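Local coordinates for protein titin (Homo sapiens, PDB 3LCY) that forms part of the giant elastic scaffold of the muscle sarcomere, here as two tandem immunoglobulin domains from its A-band region, at residues Val125-Ile128 / Val132-Met135. Numbering follows the deposited sequence.
Sequences VMYI and VPAM
A chi1 of 76° sets CG of Y127 between the backbone N and the carbonyl carbon, and the ring reaches across to V132, P133 and M135; in the methionine, chi1 and the extended chi2 carry SD to that ring, and the bend at chi3 (-88°) turns the methyl CE towards the tyrosine hydroxyl. SD of M135 sits 3.6 Å from CE2 of Y127, a Met-aromatic contact. The sulfur approaches obliquely, 44° off the ring normal. On the CE1 side the proline takes over: CD of P133 is 3.5 Å from CE1 of Y127, with CG of P133 almost as near, so methionine and proline meet different carbons of one ring, both obliquely. Farther out, CG1 of V132 lies 3.4 Å from the phenol oxygen OH of Y127, and the valine and tyrosine side chains cross at about a right angle. That hydroxyl is hydrogen-bonded to the carbonyl O of T155, so the polar end of a buried ring is satisfied by a residue outside the two segments. Y127 therefore bridges the two sheets of an I-set immunoglobulin sandwich close to the turn joining them. Strand 121-130 lies between strands 88-103 and 158-163 in one sheet, while strand 134-139 runs between 173-180 and 142-143 in the other.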
ATOM      1  N   VAL A 125       2.415  15.000  -1.973  1.00 30.97           N
ATOM      2  CA  VAL A 125       3.641  14.206  -2.018  1.00 29.46           C
ATOM      3  C   VAL A 125       3.384  12.700  -2.004  1.00 26.50           C
ATOM      4  O   VAL A 125       2.885  12.154  -1.019  1.00 23.43           O
ATOM      5  CB  VAL A 125       4.582  14.557  -0.846  1.00 30.51           C
ATOM      6  CG1 VAL A 125       5.874  13.762  -0.945  1.00 32.26           C
ATOM      7  CG2 VAL A 125       4.874  16.047  -0.825  1.00 29.12           C
ATOM      8  N   MET A 126       3.755  12.031  -3.086  1.00 27.05           N
ATOM      9  CA  MET A 126       3.659  10.584  -3.170  1.00 26.00           C
ATOM     10  C   MET A 126       4.895   9.949  -2.527  1.00 26.96           C
ATOM     11  O   MET A 126       6.007  10.413  -2.685  1.00 30.20           O
ATOM     12  CB  MET A 126       3.502  10.132  -4.613  1.00 25.17           C
ATOM     13  CG  MET A 126       2.288  10.679  -5.321  1.00 24.46           C
ATOM     14  SD  MET A 126       0.717  10.008  -4.786  1.00 42.78           S
ATOM     15  CE  MET A 126       0.776   8.358  -5.427  1.00 23.31           C
ATOM     16  N   TYR A 127       4.694   8.882  -1.785  1.00 24.49           N
ATOM     17  CA  TYR A 127       5.798   8.230  -1.117  1.00 24.52           C
ATOM     18  C   TYR A 127       5.682   6.724  -1.122  1.00 24.46           C
ATOM     19  O   TYR A 127       4.627   6.168  -1.351  1.00 19.38           O
ATOM     20  CB  TYR A 127       5.888   8.693   0.330  1.00 23.63           C
ATOM     21  CG  TYR A 127       4.850   8.067   1.206  1.00 26.07           C
ATOM     22  CD1 TYR A 127       5.086   6.870   1.839  1.00 25.14           C
ATOM     23  CD2 TYR A 127       3.619   8.660   1.380  1.00 22.98           C
ATOM     24  CE1 TYR A 127       4.141   6.294   2.610  1.00 20.96           C
ATOM     25  CE2 TYR A 127       2.674   8.085   2.165  1.00 20.34           C
ATOM     26  CZ  TYR A 127       2.944   6.907   2.775  1.00 20.49           C
ATOM     27  OH  TYR A 127       2.020   6.325   3.565  1.00 24.09           O
ATOM     28  N   ILE A 128       6.802   6.073  -0.874  1.00 26.66           N
ATOM     29  CA  ILE A 128       6.808   4.644  -0.727  1.00 24.09           C
ATOM     30  C   ILE A 128       7.315   4.347   0.675  1.00 22.04           C
ATOM     31  O   ILE A 128       8.392   4.749   1.038  1.00 24.13           O
ATOM     32  CB  ILE A 128       7.709   3.962  -1.766  1.00 23.68           C
ATOM     33  CG1 ILE A 128       7.057   4.000  -3.137  1.00 23.44           C
ATOM     34  CG2 ILE A 128       7.968   2.542  -1.386  1.00 21.23           C
ATOM     35  CD1 ILE A 128       7.928   3.504  -4.226  1.00 20.57           C
ATOM     36  N   VAL A 132       3.044   1.915   6.940  1.00 23.54           N
ATOM     37  CA  VAL A 132       2.811   3.331   6.754  1.00 20.59           C
ATOM     38  C   VAL A 132       3.566   4.088   7.827  1.00 22.95           C
ATOM     39  O   VAL A 132       3.454   3.822   9.016  1.00 24.68           O
ATOM     40  CB  VAL A 132       1.313   3.632   6.846  1.00 20.34           C
ATOM     41  CG1 VAL A 132       1.038   5.095   6.611  1.00 18.30           C
ATOM     42  CG2 VAL A 132       0.564   2.781   5.860  1.00 19.14           C
ATOM     43  N   PRO A 133       4.350   5.047   7.359  1.00 23.04           N
ATOM     44  CA  PRO A 133       5.206   5.886   8.192  1.00 20.68           C
ATOM     45  C   PRO A 133       4.561   7.079   8.856  1.00 20.28           C
ATOM     46  O   PRO A 133       3.539   7.572   8.407  1.00 19.53           O
ATOM     47  CB  PRO A 133       6.233   6.394   7.191  1.00 18.48           C
ATOM     48  CG  PRO A 133       5.477   6.499   5.934  1.00 18.95           C
ATOM     49  CD  PRO A 133       4.450   5.408   5.938  1.00 19.78           C
ATOM     50  N   ALA A 134       5.181   7.546   9.930  1.00 21.04           N
ATOM     51  CA  ALA A 134       4.683   8.711  10.611  1.00 22.21           C
ATOM     52  C   ALA A 134       5.046   9.810   9.631  1.00 23.87           C
ATOM     53  O   ALA A 134       6.175   9.882   9.165  1.00 27.25           O
ATOM     54  CB  ALA A 134       5.398   8.897  11.913  1.00 22.45           C
ATOM     55  N   MET A 135       4.091  10.668   9.318  1.00 23.55           N
ATOM     56  CA  MET A 135       4.309  11.741   8.371  1.00 25.41           C
ATOM     57  C   MET A 135       4.241  13.075   9.081  1.00 25.95           C
ATOM     58  O   MET A 135       3.354  13.305   9.892  1.00 29.36           O
ATOM     59  CB  MET A 135       3.287  11.650   7.237  1.00 28.14           C
ATOM     60  CG  MET A 135       3.461  10.402   6.383  1.00 30.22           C
ATOM     61  SD  MET A 135       2.166  10.074   5.178  1.00 38.55           S
ATOM     62  CE  MET A 135       1.004   9.136   6.140  1.00 17.12           C
TER